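Local coordinates for DNA polymerase III, gamma subunit-related protein (Thermotoga maritima, PDB 2GNO) that probably binds DNA and is related to the gamma subunit of bacterial DNA polymerase III, with an AAA+-like region joined to a helical C-terminal domain, at residues Thr69-Leu74 with Ala99-Lys104; Glu212-Phe217 with Ala292-Arg297; Ile251-Asn256 with Ser268-Ile273. All coordinates share one frame; numbering follows the deposited sequence.

Interaction 1: Thr69-Leu74 with Ala99-Lys104; sequences TIKDFL and ANAFLK
Lys-71 and Ile-70 leave neighbouring positions of helix 64-74 to meet Ala-101 and Phe-102, and the two pairs differ in kind. The lysine is the longer reach. Its CB and CG only carry the chain outward. From CD on, every atom lies near one target, the carbonyl oxygen of Ala-101: CD of Lys-71 stands 3.8 Å from Ala-101 O and CE 4.1 Å. The turn at chi3 (-60°) folds the otherwise extended chain so that NZ of Lys-71 also comes to 3.6 Å from Ala-101 O. That separation is too long for a hydrogen bond, and the pair is a loose polar approach. NZ of Lys-71 also lies 4.2 Å from CB of Ala-101.

The apolar pair sits deeper. The two branches of Ile-70 are used unequally: CG2, which stands opposite the backbone N, lies 3.7 Å from CE1 of Phe-102 and 4.0 Å from CZ of Phe-102, whereas the nearest ring atom to CD1 of Ile-70 is CZ of Phe-102, at 4.2 Å. The two side chains cross at about a right angle, and the methyl approaches the ring obliquely.

Beneath the pair lies the parallel five-stranded sheet, whose strand order 2-3-4-1-5 is that of an AAA+ (P-loop NTPase) core. Ile-70 rests on Val-86 and Val-88 of strand 84-88, and Phe-102 on Ile-115 and Leu-117 of the adjacent strand 113-119, so helix 64-74 and the junction of helices 96-101 and 103-107 meet above neighbouring strands. Ile-67 of helix 64-74 also touches Phe-102. With no hydrogen bond across the 182 Å² interface, attraction here is mainly dispersive at the buried end, with probably a modest charge-to-carbonyl term at the partly exposed lysine end.

Interaction 2: Glu212-Phe217 with Ala292-Arg297; sequences ELLERF and AIHRER
NH1 of Arg-295 is shared by two carbonyl oxygens near the carboxyl end of helix 203-219, those of Phe-217 and Val-220. It donates to Phe-217 O over 2.9 Å with an N-H...O angle of 148°. The donor is tilted 29° from the carbonyl plane, while the oxygen lies at the guanidinium edge, 16° out of that plane. An extended chain from CG to NE delivers the group alongside the carbonyl: CD of Arg-295 passes 3.5 Å from Phe-217 O.

One residue earlier, His-294 points its ring at Leu-214. CD2 of His-294 lies 3.6 Å from Leu-214 O, which sits at the ring edge near its plane, and NE2 of His-294 is 3.9 Å from CB of Leu-214. A water in the ring plane lies 2.7 Å from NE2 of His-294 and donates to OE1 of Glu-215 over 2.8 Å, while ND1 of His-294 is probably hydrogen-bonded to Asn-256 ND2.

Both helices belong to the gamma-subunit-related C-terminal domain, and Leu-214 and His-294 both pack on Ile-252 of helix 239-254. Glu-215 also lines a pocket holding 2-ethoxyethanol, probably from the crystallisation liquor. Partners at both ring nitrogens would restrict rotation of the imidazole, and the arginine charge would be favoured by carbonyls at the negative end of a helix dipole.

Interaction 3: Ile251-Asn256 with Ser268-Ile273; sequences IILHEN and SFLDSI
Leu-253 and Leu-270 slide past each other in opposite directions, and the fit is close: CD2 of Leu-253 lies 3.4 Å from CB of Leu-270, shorter than a usual carbon-carbon contact. The same CD2 of Leu-253 also meets CD1 of Leu-270, at 3.7 Å. The other methyl of Leu-253, CD1, turns to Asp-271 and stands 3.4 Å from its OD1, so a carboxylate oxygen flanks the leucine where the contact is partly exposed. On the more buried side CG2 of Ile-252 comes within 3.9 Å of CD1 of Leu-270, the two chains crossing at about a right angle. Leu-270 is thus the residue that both apolar partners share. Its CB already points at helix 239-254, and with CG opposite the carbonyl carbon (chi1 -67°) CD1 of Leu-270 meets both Ile-252 CG2 and Leu-253 CD2.

These residues belong to a helical hairpin: helix 239-254 ends, a short loop follows, and helix 261-274 returns in roughly the opposite direction within the C-terminal domain. Trp-258 of that loop touches both Ile-252 and Leu-270, and its NE1 bonds to Leu-253 O.

Farther out, the chain leaves helical geometry at Glu-255, and Asn-256 folds back on the helix end. Its ND2 donates to Ile-252 O over 3.0 Å with an N-H...O angle of 158°, in the carbonyl plane and on a lone pair. On the returning helix, Ser-268 O accepts from both Ser-272 N and Ser-272 OG, which reach it from opposite faces of its plane; the hydroxyl bond, Ser-272 OG to Ser-268 O, is 2.8 Å.

In the fold
From the N terminus, interaction 1 comes first: it closes a loop containing strand 84-88 and joins helices above the AAA+-like sheet. The chain then passes through the helical lid before interaction 2 opens at 212-217, about 47 Å away between centres and on the opposite side of the chain's centre. Interaction 2 spans 74 intervening residues, mostly helical, and interaction 3 opens and closes within that span, joining helices 239-254 and 261-274. The latter two have centres about 12 Å apart and touch directly: Leu-214 packs on Ile-251, Ile-293 on Phe-269 and Arg-297 on Asn-256. Helix 283-298 thus links both contacts in the C-terminal domain.

Interaction 1: Thr69-Leu74 with Ala99-Lys104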
loop_
_atom_site.group_PDB
_atom_site.type_symbol
_atom_site.label_atom_id
_atom_site.label_comp_id
_atom_site.label_asym_id
_atom_site.label_seq_id
_atom_site.Cartn_x
_atom_site.Cartn_y
_atom_site.Cartn_z
ATOM N N THR A 69 -16.513 15.252 -7.797
ATOM C CA THR A 69 -16.188 15.696 -6.443
ATOM C C THR A 69 -14.994 16.613 -6.451
ATOM O O THR A 69 -15.040 17.676 -5.857
ATOM C CB THR A 69 -15.908 14.533 -5.488
ATOM O OG1 THR A 69 -17.047 13.662 -5.480
ATOM C CG2 THR A 69 -15.682 15.059 -4.051
ATOM N N ILE A 70 -13.945 16.195 -7.148
ATOM C CA ILE A 70 -12.724 16.963 -7.273
ATOM C C ILE A 70 -12.997 18.324 -7.941
ATOM O O ILE A 70 -12.516 19.363 -7.461
ATOM C CB ILE A 70 -11.675 16.203 -8.121
ATOM C CG1 ILE A 70 -11.206 14.898 -7.427
ATOM C CG2 ILE A 70 -10.458 17.102 -8.373
ATOM C CD1 ILE A 70 -10.405 13.938 -8.313
ATOM N N LYS A 71 -13.715 18.308 -9.062
ATOM C CA LYS A 71 -14.017 19.558 -9.785
ATOM C C LYS A 71 -14.810 20.569 -8.936
ATOM O O LYS A 71 -14.547 21.764 -9.019
ATOM C CB LYS A 71 -14.699 19.280 -11.135
ATOM C CG LYS A 71 -13.774 18.597 -12.159
ATOM C CD LYS A 71 -14.373 18.466 -13.578
ATOM C CE LYS A 71 -15.657 17.645 -13.649
ATOM N NZ LYS A 71 -16.144 17.478 -15.070
ATOM N N ASP A 72 -15.749 20.096 -8.115
ATOM C CA ASP A 72 -16.534 20.986 -7.234
ATOM C C ASP A 72 -15.615 21.599 -6.175
ATOM O O ASP A 72 -15.685 22.799 -5.912
ATOM C CB ASP A 72 -17.673 20.239 -6.541
ATOM C CG ASP A 72 -18.654 21.192 -5.815
ATOM N N PHE A 73 -14.732 20.763 -5.610
ATOM C CA PHE A 73 -13.770 21.173 -4.593
ATOM C C PHE A 73 -12.810 22.229 -5.152
ATOM O O PHE A 73 -12.551 23.234 -4.485
ATOM C CB PHE A 73 -13.012 19.938 -4.070
ATOM C CG PHE A 73 -11.946 20.238 -3.036
ATOM C CD1 PHE A 73 -12.283 20.412 -1.691
ATOM C CD2 PHE A 73 -10.613 20.278 -3.396
ATOM C CE1 PHE A 73 -11.305 20.663 -0.741
ATOM C CE2 PHE A 73 -9.638 20.531 -2.459
ATOM C CZ PHE A 73 -9.988 20.734 -1.130
ATOM N N LEU A 74 -12.294 22.013 -6.364
ATOM C CA LEU A 74 -11.377 22.980 -6.982
ATOM C C LEU A 74 -12.008 24.332 -7.381
ATOM O O LEU A 74 -11.275 25.291 -7.589
ATOM C CB LEU A 74 -10.655 22.388 -8.192
ATOM C CG LEU A 74 -9.649 21.275 -7.966
ATOM C CD1 LEU A 74 -9.181 20.748 -9.317
ATOM C CD2 LEU A 74 -8.482 21.746 -7.113
ATOM N N ALA A 99 -10.988 9.805 -16.552
ATOM C CA ALA A 99 -9.845 10.444 -17.209
ATOM C C ALA A 99 -10.307 11.551 -18.157
ATOM O O ALA A 99 -9.812 12.675 -18.071
ATOM C CB ALA A 99 -9.040 9.425 -17.968
ATOM N N ASN A 100 -11.272 11.225 -19.024
ATOM C CA ASN A 100 -11.847 12.156 -19.993
ATOM C C ASN A 100 -12.401 13.399 -19.311
ATOM O O ASN A 100 -12.128 14.520 -19.735
ATOM C CB ASN A 100 -12.995 11.475 -20.764
ATOM C CG ASN A 100 -13.667 12.399 -21.782
ATOM O OD1 ASN A 100 -13.044 13.313 -22.337
ATOM N ND2 ASN A 100 -14.942 12.128 -22.069
ATOM N N ALA A 101 -13.188 13.189 -18.262
ATOM C CA ALA A 101 -13.787 14.286 -17.507
ATOM C C ALA A 101 -12.770 15.155 -16.767
ATOM O O ALA A 101 -13.067 16.312 -16.467
ATOM C CB ALA A 101 -14.811 13.742 -16.514
ATOM N N PHE A 102 -11.570 14.626 -16.516
ATOM C CA PHE A 102 -10.538 15.340 -15.759
ATOM C C PHE A 102 -9.482 16.071 -16.595
ATOM O O PHE A 102 -8.616 16.730 -16.036
ATOM C CB PHE A 102 -9.921 14.301 -14.788
ATOM C CG PHE A 102 -9.220 14.869 -13.570
ATOM C CD1 PHE A 102 -9.731 15.952 -12.859
ATOM C CD2 PHE A 102 -8.174 14.176 -13.005
ATOM C CE1 PHE A 102 -9.099 16.421 -11.726
ATOM C CE2 PHE A 102 -7.586 14.622 -11.842
ATOM C CZ PHE A 102 -8.043 15.745 -11.214
ATOM N N LEU A 103 -9.611 16.051 -17.922
ATOM C CA LEU A 103 -8.620 16.697 -18.802
ATOM C C LEU A 103 -8.553 18.215 -18.684
ATOM O O LEU A 103 -7.455 18.752 -18.593
ATOM C CB LEU A 103 -8.826 16.282 -20.259
ATOM C CG LEU A 103 -8.823 14.772 -20.548
ATOM C CD1 LEU A 103 -9.025 14.524 -22.046
ATOM C CD2 LEU A 103 -7.564 14.071 -20.008
ATOM N N LYS A 104 -9.703 18.896 -18.650
ATOM C CA LYS A 104 -9.742 20.373 -18.536
ATOM C C LYS A 104 -9.126 20.865 -17.221
ATOM O O LYS A 104 -8.282 21.772 -17.222
ATOM C CB LYS A 104 -11.172 20.917 -18.694
#

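Interaction 2: Glu212-Phe217 with Ala292-Arg297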
loop_
_atom_site.group_PDB
_atom_site.type_symbol
_atom_site.label_atom_id
_atom_site.label_comp_id
_atom_site.label_asym_id
_atom_site.label_seq_id
_atom_site.Cartn_x
_atom_site.Cartn_y
_atom_site.Cartn_z
ATOM N N GLU A 212 2.366 -13.907 12.021
ATOM C CA GLU A 212 1.996 -14.757 13.137
ATOM C C GLU A 212 1.031 -15.874 12.755
ATOM O O GLU A 212 1.187 -16.999 13.225
ATOM C CB GLU A 212 1.393 -13.907 14.252
ATOM C CG GLU A 212 0.903 -14.654 15.482
ATOM C CD GLU A 212 1.970 -15.465 16.148
ATOM O OE1 GLU A 212 3.156 -15.065 16.155
ATOM O OE2 GLU A 212 1.599 -16.497 16.721
ATOM N N LEU A 213 0.035 -15.577 11.929
ATOM C CA LEU A 213 -0.901 -16.610 11.514
ATOM C C LEU A 213 -0.153 -17.684 10.687
ATOM O O LEU A 213 -0.441 -18.873 10.825
ATOM C CB LEU A 213 -2.050 -16.022 10.695
ATOM C CG LEU A 213 -3.148 -17.031 10.309
ATOM C CD1 LEU A 213 -3.831 -17.607 11.537
ATOM C CD2 LEU A 213 -4.151 -16.473 9.348
ATOM N N LEU A 214 0.780 -17.265 9.829
ATOM C CA LEU A 214 1.549 -18.217 9.025
ATOM C C LEU A 214 2.401 -19.119 9.874
ATOM O O LEU A 214 2.538 -20.313 9.550
ATOM C CB LEU A 214 2.436 -17.529 8.011
ATOM C CG LEU A 214 1.691 -16.886 6.861
ATOM C CD1 LEU A 214 2.616 -15.995 6.060
ATOM C CD2 LEU A 214 1.032 -17.947 5.969
ATOM N N GLU A 215 2.993 -18.544 10.921
ATOM C CA GLU A 215 3.823 -19.285 11.850
ATOM C C GLU A 215 2.979 -20.325 12.574
ATOM O O GLU A 215 3.470 -21.406 12.843
ATOM C CB GLU A 215 4.548 -18.340 12.841
ATOM C CG GLU A 215 5.582 -19.006 13.772
ATOM C CD GLU A 215 6.791 -19.592 13.055
ATOM O OE1 GLU A 215 6.957 -19.414 11.834
ATOM O OE2 GLU A 215 7.595 -20.246 13.729
ATOM N N ARG A 216 1.715 -20.013 12.876
ATOM C CA ARG A 216 0.829 -20.987 13.521
ATOM C C ARG A 216 0.523 -22.121 12.593
ATOM O O ARG A 216 0.464 -23.254 13.046
ATOM C CB ARG A 216 -0.451 -20.361 14.013
ATOM C CG ARG A 216 -0.172 -19.428 15.119
ATOM C CD ARG A 216 -1.368 -18.824 15.693
ATOM N NE ARG A 216 -0.950 -17.873 16.714
ATOM C CZ ARG A 216 -1.761 -17.241 17.548
ATOM N NH1 ARG A 216 -3.066 -17.500 17.584
ATOM N NH2 ARG A 216 -1.218 -16.392 18.414
ATOM N N PHE A 217 0.291 -21.830 11.314
ATOM C CA PHE A 217 0.060 -22.891 10.355
ATOM C C PHE A 217 1.327 -23.684 10.145
ATOM O O PHE A 217 1.242 -24.862 9.905
ATOM C CB PHE A 217 -0.518 -22.411 9.020
ATOM C CG PHE A 217 -1.986 -22.131 9.080
ATOM C CD1 PHE A 217 -2.889 -23.185 9.097
ATOM C CD2 PHE A 217 -2.467 -20.857 9.057
ATOM C CE1 PHE A 217 -4.226 -22.970 9.142
ATOM C CE2 PHE A 217 -3.843 -20.631 9.087
ATOM C CZ PHE A 217 -4.712 -21.687 9.123
ATOM N N ALA A 292 0.081 -25.062 2.986
ATOM C CA ALA A 292 0.763 -26.352 2.956
ATOM C C ALA A 292 2.141 -26.159 2.361
ATOM O O ALA A 292 3.098 -26.728 2.864
ATOM C CB ALA A 292 -0.014 -27.382 2.148
ATOM N N ILE A 293 2.240 -25.352 1.290
ATOM C CA ILE A 293 3.533 -25.056 0.668
ATOM C C ILE A 293 4.485 -24.454 1.710
ATOM O O ILE A 293 5.632 -24.890 1.831
ATOM C CB ILE A 293 3.364 -24.091 -0.567
ATOM C CG1 ILE A 293 2.761 -24.860 -1.755
ATOM C CG2 ILE A 293 4.699 -23.501 -1.012
ATOM C CD1 ILE A 293 2.228 -23.960 -2.897
ATOM N N HIS A 294 3.998 -23.460 2.433
ATOM C CA HIS A 294 4.768 -22.764 3.462
ATOM C C HIS A 294 5.186 -23.670 4.622
ATOM O O HIS A 294 6.349 -23.662 5.032
ATOM C CB HIS A 294 3.970 -21.574 3.990
ATOM C CG HIS A 294 4.655 -20.827 5.100
ATOM N ND1 HIS A 294 5.776 -20.049 4.896
ATOM C CD2 HIS A 294 4.351 -20.712 6.415
ATOM C CE1 HIS A 294 6.136 -19.498 6.042
ATOM N NE2 HIS A 294 5.296 -19.895 6.980
ATOM N N ARG A 295 4.224 -24.430 5.133
ATOM C CA ARG A 295 4.446 -25.373 6.223
ATOM C C ARG A 295 5.505 -26.412 5.873
ATOM O O ARG A 295 6.410 -26.665 6.670
ATOM C CB ARG A 295 3.135 -26.057 6.592
ATOM C CG ARG A 295 3.244 -27.147 7.655
ATOM C CD ARG A 295 1.901 -27.715 7.915
ATOM N NE ARG A 295 1.910 -28.852 8.871
ATOM C CZ ARG A 295 1.947 -28.732 10.202
ATOM N NH1 ARG A 295 1.978 -27.543 10.787
ATOM N NH2 ARG A 295 1.909 -29.821 10.964
ATOM N N GLU A 296 5.410 -26.996 4.689
ATOM C CA GLU A 296 6.363 -28.015 4.276
ATOM C C GLU A 296 7.732 -27.420 3.952
ATOM O O GLU A 296 8.746 -28.073 4.211
ATOM C CB GLU A 296 5.785 -28.882 3.148
ATOM C CG GLU A 296 4.410 -29.544 3.516
ATOM C CD GLU A 296 4.416 -30.440 4.783
ATOM O OE1 GLU A 296 5.454 -31.049 5.114
ATOM O OE2 GLU A 296 3.347 -30.537 5.426
ATOM N N ARG A 297 7.765 -26.197 3.424
ATOM C CA ARG A 297 9.019 -25.487 3.117
ATOM C C ARG A 297 9.769 -25.250 4.429
ATOM O O ARG A 297 10.969 -25.483 4.511
ATOM C CB ARG A 297 8.727 -24.156 2.402
ATOM C CG ARG A 297 9.949 -23.368 1.892
ATOM C CD ARG A 297 10.731 -24.138 0.820
ATOM N NE ARG A 297 11.829 -23.341 0.271
HETATM O O HOH W 1 6.201 -18.796 9.244
#

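Interaction 3: Ile251-Asn256 with Ser268-Ile273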
loop_
_atom_site.group_PDB
_atom_site.type_symbol
_atom_site.label_atom_id
_atom_site.label_comp_id
_atom_site.label_asym_id
_atom_site.label_seq_id
_atom_site.Cartn_x
_atom_site.Cartn_y
_atom_site.Cartn_z
ATOM N N ILE A 251 3.687 -12.792 1.444
ATOM C CA ILE A 251 4.591 -13.095 2.565
ATOM C C ILE A 251 5.312 -14.428 2.340
ATOM O O ILE A 251 6.523 -14.499 2.501
ATOM C CB ILE A 251 3.853 -13.063 3.933
ATOM C CG1 ILE A 251 3.397 -11.638 4.234
ATOM C CG2 ILE A 251 4.783 -13.560 5.067
ATOM C CD1 ILE A 251 2.477 -11.517 5.411
ATOM N N ILE A 252 4.581 -15.470 1.941
ATOM C CA ILE A 252 5.181 -16.795 1.670
ATOM C C ILE A 252 6.239 -16.678 0.565
ATOM O O ILE A 252 7.316 -17.260 0.695
ATOM C CB ILE A 252 4.078 -17.842 1.289
ATOM C CG1 ILE A 252 3.142 -18.089 2.487
ATOM C CG2 ILE A 252 4.688 -19.141 0.867
ATOM C CD1 ILE A 252 1.865 -18.774 2.148
ATOM N N LEU A 253 5.934 -15.932 -0.501
ATOM C CA LEU A 253 6.893 -15.737 -1.586
ATOM C C LEU A 253 8.132 -15.010 -1.151
ATOM O O LEU A 253 9.228 -15.513 -1.327
ATOM C CB LEU A 253 6.328 -14.933 -2.766
ATOM C CG LEU A 253 5.487 -15.609 -3.836
ATOM C CD1 LEU A 253 5.030 -14.584 -4.843
ATOM C CD2 LEU A 253 6.324 -16.683 -4.545
ATOM N N HIS A 254 7.943 -13.825 -0.577
ATOM C CA HIS A 254 9.064 -12.979 -0.173
ATOM C C HIS A 254 9.799 -13.396 1.083
ATOM O O HIS A 254 10.929 -12.960 1.262
ATOM C CB HIS A 254 8.626 -11.509 -0.068
ATOM C CG HIS A 254 8.135 -10.941 -1.361
ATOM N ND1 HIS A 254 6.802 -10.935 -1.714
ATOM C CD2 HIS A 254 8.801 -10.379 -2.399
ATOM C CE1 HIS A 254 6.666 -10.390 -2.911
ATOM N NE2 HIS A 254 7.864 -10.042 -3.346
ATOM N N GLU A 255 9.204 -14.242 1.927
ATOM C CA GLU A 255 9.859 -14.652 3.180
ATOM C C GLU A 255 10.241 -16.145 3.255
ATOM O O GLU A 255 10.080 -16.790 4.288
ATOM C CB GLU A 255 9.005 -14.191 4.372
ATOM C CG GLU A 255 8.653 -12.691 4.274
ATOM C CD GLU A 255 8.030 -12.103 5.533
ATOM O OE1 GLU A 255 7.836 -12.833 6.518
ATOM O OE2 GLU A 255 7.715 -10.904 5.532
ATOM N N ASN A 256 10.774 -16.641 2.136
ATOM C CA ASN A 256 11.255 -18.017 1.910
ATOM C C ASN A 256 12.198 -17.967 0.707
ATOM O O ASN A 256 12.075 -17.066 -0.121
ATOM C CB ASN A 256 10.114 -18.985 1.526
ATOM C CG ASN A 256 9.320 -19.524 2.713
ATOM O OD1 ASN A 256 9.873 -20.189 3.586
ATOM N ND2 ASN A 256 8.002 -19.377 2.662
ATOM N N SER A 268 5.972 -20.922 -9.061
ATOM C CA SER A 268 5.114 -20.690 -10.231
ATOM C C SER A 268 3.654 -20.622 -9.844
ATOM O O SER A 268 2.914 -19.819 -10.399
ATOM C CB SER A 268 5.318 -21.766 -11.303
ATOM O OG SER A 268 6.617 -21.665 -11.840
ATOM N N PHE A 269 3.249 -21.474 -8.901
ATOM C CA PHE A 269 1.879 -21.488 -8.383
ATOM C C PHE A 269 1.613 -20.206 -7.582
ATOM O O PHE A 269 0.640 -19.504 -7.844
ATOM C CB PHE A 269 1.651 -22.742 -7.540
ATOM C CG PHE A 269 0.319 -22.793 -6.852
ATOM C CD1 PHE A 269 -0.824 -23.135 -7.558
ATOM C CD2 PHE A 269 0.215 -22.569 -5.476
ATOM C CE1 PHE A 269 -2.057 -23.211 -6.909
ATOM C CE2 PHE A 269 -1.013 -22.631 -4.835
ATOM C CZ PHE A 269 -2.143 -22.965 -5.548
ATOM N N LEU A 270 2.504 -19.876 -6.651
ATOM C CA LEU A 270 2.381 -18.653 -5.832
ATOM C C LEU A 270 2.333 -17.389 -6.705
ATOM O O LEU A 270 1.458 -16.533 -6.492
ATOM C CB LEU A 270 3.516 -18.584 -4.798
ATOM C CG LEU A 270 3.508 -19.642 -3.677
ATOM C CD1 LEU A 270 4.853 -19.711 -2.949
ATOM C CD2 LEU A 270 2.387 -19.417 -2.715
ATOM N N ASP A 271 3.231 -17.285 -7.695
ATOM C CA ASP A 271 3.235 -16.128 -8.625
ATOM C C ASP A 271 1.914 -16.003 -9.377
ATOM O O ASP A 271 1.430 -14.890 -9.593
ATOM C CB ASP A 271 4.361 -16.192 -9.689
ATOM C CG ASP A 271 5.744 -15.805 -9.162
ATOM O OD1 ASP A 271 5.880 -15.235 -8.057
ATOM O OD2 ASP A 271 6.720 -16.039 -9.909
ATOM N N SER A 272 1.366 -17.139 -9.800
ATOM C CA SER A 272 0.094 -17.186 -10.526
ATOM C C SER A 272 -1.098 -16.676 -9.726
ATOM O O SER A 272 -1.942 -15.982 -10.290
ATOM C CB SER A 272 -0.202 -18.606 -11.022
ATOM O OG SER A 272 0.759 -18.998 -11.985
ATOM N N ILE A 273 -1.144 -16.998 -8.430
ATOM C CA ILE A 273 -2.244 -16.590 -7.524
ATOM C C ILE A 273 -2.453 -15.084 -7.507
ATOM O O ILE A 273 -3.586 -14.614 -7.457
ATOM C CB ILE A 273 -2.003 -17.032 -6.030
ATOM C CG1 ILE A 273 -1.830 -18.554 -5.884
ATOM C CG2 ILE A 273 -3.136 -16.537 -5.085
ATOM C CD1 ILE A 273 -2.884 -19.381 -6.477
#